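Local coordinates for protein beta sliding clamp (Bartonella birtlesii LL-WM9, PDB 6PTR) that probably encircles DNA as a ring-shaped head-to-tail dimer, tethering DNA polymerases and other proteins to it and making replication processive, at residues N40-A45 with Q51-D56; T152-S157 with V372-M377; K179-A184 with P257-V262. One frame throughout, in Å; residues are numbered along the deposited sequence.

Interaction 1 of 3, residues N40-A45 with Q51-D56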
loop_
_atom_site.group_PDB
_atom_site.type_symbol
_atom_site.label_atom_id
_atom_site.label_comp_id
_atom_site.label_asym_id
_atom_site.label_seq_id
_atom_site.Cartn_x
_atom_site.Cartn_y
_atom_site.Cartn_z
ATOM N N ASN C 40 6.319 -7.534 23.285
ATOM C CA ASN C 40 5.520 -8.715 23.566
ATOM C C ASN C 40 4.114 -8.349 24.012
ATOM O O ASN C 40 3.872 -7.263 24.548
ATOM C CB ASN C 40 6.201 -9.563 24.638
ATOM C CG ASN C 40 7.382 -10.334 24.084
ATOM O OD1 ASN C 40 7.895 -10.023 22.998
ATOM N ND2 ASN C 40 7.819 -11.345 24.815
ATOM N N VAL C 41 3.173 -9.274 23.776
ATOM C CA VAL C 41 1.844 -9.197 24.377
ATOM C C VAL C 41 1.814 -10.145 25.566
ATOM O O VAL C 41 2.323 -11.273 25.498
ATOM C CB VAL C 41 0.731 -9.539 23.368
ATOM C CG1 VAL C 41 0.985 -10.889 22.720
ATOM C CG2 VAL C 41 -0.635 -9.569 24.079
ATOM N N LEU C 42 1.259 -9.671 26.678
ATOM C CA LEU C 42 1.052 -10.517 27.846
ATOM C C LEU C 42 -0.240 -11.292 27.670
ATOM O O LEU C 42 -1.278 -10.710 27.351
ATOM C CB LEU C 42 0.979 -9.681 29.124
ATOM C CG LEU C 42 0.496 -10.426 30.387
ATOM C CD1 LEU C 42 1.483 -11.543 30.774
ATOM C CD2 LEU C 42 0.304 -9.459 31.516
ATOM N N ILE C 43 -0.172 -12.606 27.876
ATOM C CA ILE C 43 -1.344 -13.477 27.850
ATOM C C ILE C 43 -1.527 -13.979 29.261
ATOM O O ILE C 43 -0.611 -14.597 29.809
ATOM C CB ILE C 43 -1.163 -14.667 26.892
ATOM C CG1 ILE C 43 -0.798 -14.196 25.490
ATOM C CG2 ILE C 43 -2.458 -15.528 26.865
ATOM C CD1 ILE C 43 -0.586 -15.350 24.528
ATOM N N ASP C 44 -2.692 -13.722 29.865
ATOM C CA ASP C 44 -2.915 -14.080 31.266
ATOM C C ASP C 44 -4.229 -14.832 31.350
ATOM O O ASP C 44 -5.289 -14.251 31.105
ATOM C CB ASP C 44 -2.936 -12.833 32.161
ATOM C CG ASP C 44 -2.512 -13.123 33.588
ATOM O OD1 ASP C 44 -2.756 -14.246 34.075
ATOM O OD2 ASP C 44 -1.946 -12.221 34.241
ATOM N N ALA C 45 -4.161 -16.121 31.708
ATOM C CA ALA C 45 -5.317 -17.006 31.724
ATOM C C ALA C 45 -5.631 -17.407 33.161
ATOM O O ALA C 45 -4.821 -18.064 33.818
ATOM C CB ALA C 45 -5.046 -18.242 30.872
ATOM N N GLN C 51 -6.838 -12.644 29.372
ATOM C CA GLN C 51 -6.604 -11.223 29.160
ATOM C C GLN C 51 -5.352 -11.062 28.324
ATOM O O GLN C 51 -4.333 -11.704 28.606
ATOM C CB GLN C 51 -6.443 -10.465 30.475
ATOM C CG GLN C 51 -6.364 -8.959 30.248
ATOM C CD GLN C 51 -6.009 -8.192 31.496
ATOM O OE1 GLN C 51 -6.885 -7.656 32.167
ATOM N NE2 GLN C 51 -4.718 -8.126 31.806
ATOM N N LEU C 52 -5.437 -10.224 27.289
ATOM C CA LEU C 52 -4.287 -9.800 26.497
ATOM C C LEU C 52 -3.942 -8.378 26.904
ATOM O O LEU C 52 -4.836 -7.545 27.036
ATOM C CB LEU C 52 -4.600 -9.848 24.997
ATOM C CG LEU C 52 -5.111 -11.205 24.495
ATOM C CD1 LEU C 52 -5.424 -11.156 23.016
ATOM C CD2 LEU C 52 -4.100 -12.312 24.824
ATOM N N LYS C 53 -2.652 -8.092 27.102
ATOM C CA LYS C 53 -2.230 -6.746 27.493
ATOM C C LYS C 53 -1.027 -6.356 26.645
ATOM O O LYS C 53 -0.124 -7.171 26.447
ATOM C CB LYS C 53 -1.860 -6.702 28.987
ATOM C CG LYS C 53 -1.450 -5.323 29.526
ATOM C CD LYS C 53 -0.971 -5.365 31.005
ATOM C CE LYS C 53 -2.100 -5.504 31.988
ATOM N NZ LYS C 53 -1.601 -5.312 33.392
ATOM N N ALA C 54 -1.017 -5.119 26.133
ATOM C CA ALA C 54 0.168 -4.583 25.470
ATOM C C ALA C 54 0.371 -3.157 25.958
ATOM O O ALA C 54 -0.581 -2.505 26.377
ATOM C CB ALA C 54 0.038 -4.589 23.928
ATOM N N THR C 55 1.614 -2.670 25.894
ATOM C CA THR C 55 1.893 -1.329 26.400
ATOM C C THR C 55 3.126 -0.795 25.689
ATOM O O THR C 55 3.976 -1.561 25.232
ATOM C CB THR C 55 2.126 -1.298 27.925
ATOM O OG1 THR C 55 2.281 0.061 28.365
ATOM C CG2 THR C 55 3.391 -2.056 28.296
ATOM N N ASP C 56 3.198 0.527 25.558
ATOM C CA ASP C 56 4.460 1.165 25.219
ATOM C C ASP C 56 4.977 2.046 26.358
ATOM O O ASP C 56 5.842 2.897 26.131
ATOM C CB ASP C 56 4.321 1.962 23.920
ATOM C CG ASP C 56 3.411 3.174 24.051
ATOM O OD1 ASP C 56 2.964 3.512 25.161
ATOM O OD2 ASP C 56 3.154 3.803 23.002
HETATM O O HOH W 1 3.597 -4.532 24.976
#

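Interaction 2 of 3, residues T152-S157 with V372-M377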
loop_
_atom_site.group_PDB
_atom_site.type_symbol
_atom_site.label_atom_id
_atom_site.label_comp_id
_atom_site.label_asym_id
_atom_site.label_seq_id
_atom_site.Cartn_x
_atom_site.Cartn_y
_atom_site.Cartn_z
ATOM N N THR C 152 -12.257 16.096 15.569
ATOM C CA THR C 152 -11.053 16.770 16.038
ATOM C C THR C 152 -9.746 16.060 15.719
ATOM O O THR C 152 -8.711 16.732 15.651
ATOM C CB THR C 152 -11.128 17.000 17.555
ATOM O OG1 THR C 152 -11.465 15.770 18.210
ATOM C CG2 THR C 152 -12.209 18.036 17.879
ATOM N N GLN C 153 -9.750 14.740 15.518
ATOM C CA GLN C 153 -8.486 14.013 15.367
ATOM C C GLN C 153 -7.630 14.555 14.220
ATOM O O GLN C 153 -6.402 14.653 14.345
ATOM C CB GLN C 153 -8.767 12.529 15.153
ATOM C CG GLN C 153 -7.529 11.720 14.998
ATOM C CD GLN C 153 -7.874 10.285 14.698
ATOM O OE1 GLN C 153 -8.978 9.996 14.220
ATOM N NE2 GLN C 153 -6.944 9.378 14.970
ATOM N N PHE C 154 -8.245 14.873 13.083
ATOM C CA PHE C 154 -7.454 15.259 11.919
ATOM C C PHE C 154 -6.622 16.508 12.169
ATOM O O PHE C 154 -5.610 16.707 11.485
ATOM C CB PHE C 154 -8.360 15.503 10.706
ATOM C CG PHE C 154 -9.032 16.842 10.732
ATOM C CD1 PHE C 154 -10.093 17.088 11.605
ATOM C CD2 PHE C 154 -8.578 17.876 9.919
ATOM C CE1 PHE C 154 -10.705 18.335 11.660
ATOM C CE2 PHE C 154 -9.183 19.106 9.958
ATOM C CZ PHE C 154 -10.234 19.354 10.823
ATOM N N ALA C 155 -7.020 17.369 13.109
ATOM C CA ALA C 155 -6.309 18.639 13.278
ATOM C C ALA C 155 -5.149 18.541 14.262
ATOM O O ALA C 155 -4.434 19.530 14.460
ATOM C CB ALA C 155 -7.274 19.744 13.730
ATOM N N ILE C 156 -4.937 17.380 14.876
ATOM C CA ILE C 156 -3.884 17.243 15.879
ATOM C C ILE C 156 -2.523 17.435 15.241
ATOM O O ILE C 156 -2.233 16.900 14.154
ATOM C CB ILE C 156 -3.936 15.865 16.554
ATOM C CG1 ILE C 156 -5.233 15.649 17.308
ATOM C CG2 ILE C 156 -2.737 15.678 17.478
ATOM C CD1 ILE C 156 -5.378 14.189 17.708
ATOM N N SER C 157 -1.658 18.165 15.946
ATOM C CA SER C 157 -0.282 18.330 15.518
ATOM C C SER C 157 0.475 17.016 15.596
ATOM O O SER C 157 0.291 16.226 16.529
ATOM C CB SER C 157 0.420 19.363 16.396
ATOM O OG SER C 157 1.767 19.591 15.951
ATOM N N VAL C 372 -20.058 22.111 16.019
ATOM C CA VAL C 372 -18.705 21.898 15.503
ATOM C C VAL C 372 -18.286 23.118 14.696
ATOM O O VAL C 372 -19.047 23.590 13.848
ATOM C CB VAL C 372 -18.653 20.641 14.605
ATOM C CG1 VAL C 372 -17.238 20.370 14.121
ATOM C CG2 VAL C 372 -19.216 19.428 15.333
ATOM N N LEU C 373 -17.055 23.590 14.893
ATOM C CA LEU C 373 -16.541 24.620 14.003
ATOM C C LEU C 373 -15.081 24.330 13.707
ATOM O O LEU C 373 -14.384 23.667 14.481
ATOM C CB LEU C 373 -16.693 26.028 14.587
ATOM C CG LEU C 373 -16.032 26.375 15.925
ATOM C CD1 LEU C 373 -14.574 26.839 15.733
ATOM C CD2 LEU C 373 -16.854 27.431 16.686
ATOM N N TYR C 374 -14.619 24.862 12.586
ATOM C CA TYR C 374 -13.227 24.749 12.215
ATOM C C TYR C 374 -12.671 26.141 11.963
ATOM O O TYR C 374 -13.390 27.055 11.539
ATOM C CB TYR C 374 -13.058 23.870 10.974
ATOM C CG TYR C 374 -13.676 22.532 11.194
ATOM C CD1 TYR C 374 -13.004 21.570 11.949
ATOM C CD2 TYR C 374 -14.954 22.241 10.720
ATOM C CE1 TYR C 374 -13.565 20.346 12.197
ATOM C CE2 TYR C 374 -15.537 20.995 10.965
ATOM C CZ TYR C 374 -14.832 20.060 11.712
ATOM O OH TYR C 374 -15.394 18.840 11.963
ATOM N N VAL C 375 -11.390 26.303 12.247
ATOM C CA VAL C 375 -10.686 27.540 11.947
ATOM C C VAL C 375 -9.482 27.206 11.073
ATOM O O VAL C 375 -8.779 26.217 11.307
ATOM C CB VAL C 375 -10.255 28.261 13.239
ATOM C CG1 VAL C 375 -9.604 29.607 12.909
ATOM C CG2 VAL C 375 -11.424 28.456 14.169
ATOM N N LEU C 376 -9.241 28.032 10.062
ATOM C CA LEU C 376 -8.093 27.794 9.194
ATOM C C LEU C 376 -7.366 29.105 8.938
ATOM O O LEU C 376 -7.980 30.093 8.513
ATOM C CB LEU C 376 -8.536 27.174 7.871
ATOM C CG LEU C 376 -7.404 26.883 6.885
ATOM C CD1 LEU C 376 -6.456 25.852 7.469
ATOM C CD2 LEU C 376 -8.002 26.408 5.568
ATOM N N MET C 377 -6.044 29.106 9.193
ATOM C CA MET C 377 -5.240 30.297 8.932
ATOM C C MET C 377 -4.940 30.407 7.441
ATOM O O MET C 377 -4.625 29.409 6.797
ATOM C CB MET C 377 -3.918 30.235 9.707
ATOM C CG MET C 377 -3.201 31.608 9.843
ATOM S SD MET C 377 -4.214 32.745 10.813
ATOM C CE MET C 377 -3.207 34.216 10.716
#

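Interaction 3 of 3, residues K179-A184 with P257-V262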
loop_
_atom_site.group_PDB
_atom_site.type_symbol
_atom_site.label_atom_id
_atom_site.label_comp_id
_atom_site.label_asym_id
_atom_site.label_seq_id
_atom_site.Cartn_x
_atom_site.Cartn_y
_atom_site.Cartn_z
ATOM N N LYS C 179 -20.791 22.422 29.126
ATOM C CA LYS C 179 -20.402 21.751 27.899
ATOM C C LYS C 179 -19.152 20.924 28.151
ATOM O O LYS C 179 -18.290 21.321 28.935
ATOM C CB LYS C 179 -20.130 22.756 26.774
ATOM C CG LYS C 179 -21.363 23.526 26.330
ATOM C CD LYS C 179 -21.085 24.281 25.030
ATOM C CE LYS C 179 -22.326 24.981 24.511
ATOM N NZ LYS C 179 -22.392 26.401 24.952
ATOM N N LEU C 180 -19.074 19.768 27.502
ATOM C CA LEU C 180 -17.824 19.037 27.346
ATOM C C LEU C 180 -17.297 19.353 25.962
ATOM O O LEU C 180 -18.029 19.215 24.979
ATOM C CB LEU C 180 -18.034 17.529 27.493
ATOM C CG LEU C 180 -16.858 16.638 27.071
ATOM C CD1 LEU C 180 -15.650 16.818 27.990
ATOM C CD2 LEU C 180 -17.328 15.174 27.065
ATOM N N ARG C 181 -16.046 19.815 25.889
ATOM C CA ARG C 181 -15.480 20.307 24.645
ATOM C C ARG C 181 -14.172 19.598 24.354
ATOM O O ARG C 181 -13.400 19.283 25.267
ATOM C CB ARG C 181 -15.255 21.838 24.705
ATOM C CG ARG C 181 -14.552 22.428 23.492
ATOM C CD ARG C 181 -14.537 23.967 23.645
ATOM N NE ARG C 181 -15.843 24.593 23.387
ATOM C CZ ARG C 181 -16.101 25.881 23.576
ATOM N NH1 ARG C 181 -15.153 26.686 24.058
ATOM N NH2 ARG C 181 -17.303 26.370 23.296
ATOM N N LEU C 182 -13.934 19.334 23.079
ATOM C CA LEU C 182 -12.652 18.853 22.597
ATOM C C LEU C 182 -12.148 19.845 21.575
ATOM O O LEU C 182 -12.917 20.251 20.703
ATOM C CB LEU C 182 -12.751 17.478 21.925
ATOM C CG LEU C 182 -12.968 16.255 22.821
ATOM C CD1 LEU C 182 -14.298 16.300 23.511
ATOM C CD2 LEU C 182 -12.863 15.006 21.957
ATOM N N VAL C 183 -10.872 20.225 21.701
ATOM C CA VAL C 183 -10.192 21.108 20.754
ATOM C C VAL C 183 -8.890 20.455 20.321
ATOM O O VAL C 183 -8.137 19.907 21.143
ATOM C CB VAL C 183 -9.927 22.508 21.350
ATOM C CG1 VAL C 183 -9.039 23.342 20.390
ATOM C CG2 VAL C 183 -11.240 23.246 21.606
ATOM N N ALA C 184 -8.591 20.543 19.023
ATOM C CA ALA C 184 -7.286 20.147 18.526
ATOM C C ALA C 184 -6.802 21.196 17.539
ATOM O O ALA C 184 -7.588 21.786 16.795
ATOM C CB ALA C 184 -7.317 18.774 17.816
ATOM N N PRO C 257 -2.775 25.871 24.818
ATOM C CA PRO C 257 -2.909 27.321 24.596
ATOM C C PRO C 257 -4.329 27.829 24.800
ATOM O O PRO C 257 -5.303 27.076 24.817
ATOM C CB PRO C 257 -2.468 27.519 23.132
ATOM C CG PRO C 257 -1.608 26.311 22.821
ATOM C CD PRO C 257 -2.181 25.171 23.661
ATOM N N ASP C 258 -4.417 29.153 24.949
ATOM C CA ASP C 258 -5.680 29.873 25.127
ATOM C C ASP C 258 -6.347 29.979 23.755
ATOM O O ASP C 258 -6.398 31.032 23.115
ATOM C CB ASP C 258 -5.401 31.226 25.767
ATOM C CG ASP C 258 -6.659 32.012 26.095
ATOM O OD1 ASP C 258 -7.775 31.491 25.919
ATOM O OD2 ASP C 258 -6.496 33.166 26.533
ATOM N N TYR C 259 -6.862 28.826 23.303
ATOM C CA TYR C 259 -7.334 28.671 21.930
ATOM C C TYR C 259 -8.531 29.554 21.613
ATOM O O TYR C 259 -8.770 29.840 20.440
ATOM C CB TYR C 259 -7.696 27.200 21.644
ATOM C CG TYR C 259 -8.892 26.784 22.461
ATOM C CD1 TYR C 259 -10.188 26.995 21.980
ATOM C CD2 TYR C 259 -8.739 26.268 23.741
ATOM C CE1 TYR C 259 -11.293 26.688 22.746
ATOM C CE2 TYR C 259 -9.858 25.951 24.522
ATOM C CZ TYR C 259 -11.116 26.172 24.017
ATOM O OH TYR C 259 -12.233 25.897 24.759
ATOM N N GLN C 260 -9.312 29.973 22.617
ATOM C CA GLN C 260 -10.461 30.826 22.326
ATOM C C GLN C 260 -10.031 32.138 21.690
ATOM O O GLN C 260 -10.816 32.749 20.965
ATOM C CB GLN C 260 -11.277 31.083 23.597
ATOM C CG GLN C 260 -11.918 29.800 24.106
ATOM C CD GLN C 260 -12.708 29.994 25.387
ATOM O OE1 GLN C 260 -13.066 31.113 25.745
ATOM N NE2 GLN C 260 -12.990 28.900 26.076
ATOM N N ARG C 261 -8.782 32.546 21.887
ATOM C CA ARG C 261 -8.340 33.790 21.281
ATOM C C ARG C 261 -8.299 33.715 19.762
ATOM O O ARG C 261 -8.310 34.768 19.112
ATOM C CB ARG C 261 -6.958 34.161 21.798
ATOM C CG ARG C 261 -6.918 34.457 23.274
ATOM C CD ARG C 261 -5.677 35.246 23.583
ATOM N NE ARG C 261 -5.349 35.195 25.002
ATOM C CZ ARG C 261 -4.519 36.052 25.572
ATOM N NH1 ARG C 261 -3.962 36.993 24.827
ATOM N NH2 ARG C 261 -4.244 35.964 26.866
ATOM N N VAL C 262 -8.228 32.516 19.171
ATOM C CA VAL C 262 -8.065 32.438 17.716
ATOM C C VAL C 262 -9.366 32.209 16.969
ATOM O O VAL C 262 -9.362 32.235 15.731
ATOM C CB VAL C 262 -7.047 31.364 17.284
ATOM C CG1 VAL C 262 -5.795 31.472 18.112
ATOM C CG2 VAL C 262 -7.632 29.948 17.349
#

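Interaction 1 of 3, residues N40-A45 with Q51-D56
The flat groups that meet across Leu42 and Lys53, and across Asp44 and Gln51, are backbone peptide groups, joined edge to edge by N-H and C=O in an antiparallel β-hairpin. Each of these two hydrogen-bonded pairs closes a ring of two bonds; Leu42 N gives to Lys53 O at 2.9 Å, and Gln51 N to Asp44 O at 2.8 Å. Ile43 and Leu52 form the non-hydrogen-bonded pair between them, where Leu52 CA also sends a CA-H...O contact to Leu42 O at 3.3 Å. At the open end of the ladder a water bridges the strands, hydrogen-bonded to Asn40 O and accepting from Thr55 N at 2.9 Å.

Leu42, Asp44, Gln51 and Lys53 share one face, where the CB atoms of Leu42 and Lys53 are 4.1 Å apart. The other carries Ile43 and Leu52, side by side and pointing the same way, with Ile43 CG1 3.9 Å from Leu52 CD2. With its CG2 trans to the backbone N, Val41 lays that methyl 3.4 Å from Lys53 O and near Leu52 CB.

Asp44 turns its carboxylate outward to a salt bridge with Lys123, and Asn40 ND2 bonds Thr76. Helix 15-26 packs on Val41 and Leu52 through Phe18, Ser21 and Val25, while strands 71-78 and 59-69 flank the hairpin in a sheet that runs on into the central domain.

Interaction 2 of 3, residues T152-S157 with V372-M377
Phe154 and Tyr374 bring two domains of the sliding clamp together through their aromatic rings. Phe154 belongs to the loop that follows helix 142-152 of the central domain, whereas Tyr374 sits on strand 372-376 in the eight-stranded antiparallel sheet that runs on from the central into the C-terminal domain. These two residues carry all the burial of any size, and no hydrogen bond links the segments.

The CE1-CZ edge of the Phe154 ring does the touching: CE1 comes to 3.5 Å from Tyr374 CE1, and CZ to 3.7 Å from Tyr374 CD1. The ring planes are 64° apart with centroids separated by 5.7 Å, an oblique meeting in which the tyrosine carbons lie at the edge of the phenylalanine ring. With chi1 at 79° the Phe154 ring tucks over Ala155 while its outer edge still points at the tyrosine.

Tyr374 ends in a hydroxyl hydrogen-bonded to Gln345 of helix 336-345, and Phe154 packs on the same residue, so one glutamine contacts both aromatic residues. Ala191 of strand 189-196 touches Tyr374. Further along strand 372-376, Val375 and then Met377 pack on the bound peptide, the antibiotic griselimycin, in the pocket between the domains. Beside the contact, Ala155 CB stands 4.1 Å above the Phe154 ring plane, over its centre.

Interaction 3 of 3, residues K179-A184 with P257-V262
Tyr259 lies across strand 179-184, its ring meeting Val183 and its hydroxyl Arg181. It opens the 3-10 turn 259-261, which follows an inverse gamma turn centred on Asp258, in the connection between the central and C-terminal domains of the clamp.

Val183 comes over one face of the ring in a CH-pi contact: CG2 is 3.8 Å from the Tyr259 ring centroid, offset toward the rim, and 3.6 Å from Tyr259 CE1. CG1 lies farther back, 4.0 Å from Tyr259 CG, so the two methyls follow the ring from its root toward its hydroxyl end. Arg181 works at that end. Its NH1 donates to Tyr259 OH at 3.1 Å, almost straight at 170° and in the guanidinium plane, which is turned 81° from the tyrosine ring. A bend at chi3 in an otherwise extended chain brings the guanidinium round, with Arg181 CD also resting 3.2 Å from Tyr259 OH. The nearby positive charge would be expected to polarise the hydroxyl.

Neighbours fix both polar ends. Gln260 NE2 adds a weak bond to Tyr259 OH, and His171 of strand 167-173 hydrogen-bonds the same oxygen through NE2, its ring also meeting the tyrosine's. Arg181 NE is held in a salt bridge by Asp194 of strand 189-196, which sets the guanidinium for the tyrosine.

Farther out, segment 257-262 borders griselimycin: the backbone of Asp258 hydrogen-bonds the peptide, and Pro257, Asp258, Arg261 and Val262 pack on it. Across the turn Arg261 NE donates to Asp258 OD2 at 2.8 Å; that oxygen lies in the guanidinium plane, while Arg261 NE meets it from 50° above the carboxylate plane.

In the fold
From the N terminus, interaction 1 comes first and is the most local, closing a tight β-hairpin, with five residues between its segments, within the N-terminal domain. It is complete before the others begin, about 34 Å and 36 Å centre to centre from interactions 2 and 3 and on the opposite side of the chain's centre. Interaction 2 then opens at 152-157 and closes 215 residues later at 372-377, near the C terminus. Between those ends interaction 3 opens and closes, joining 179-184 to 257-262, so the two nest without crossing. Both reach the sheet shared by the central and C-terminal domains, and they touch: Thr152 O lies 3.3 Å from Ala184 CB.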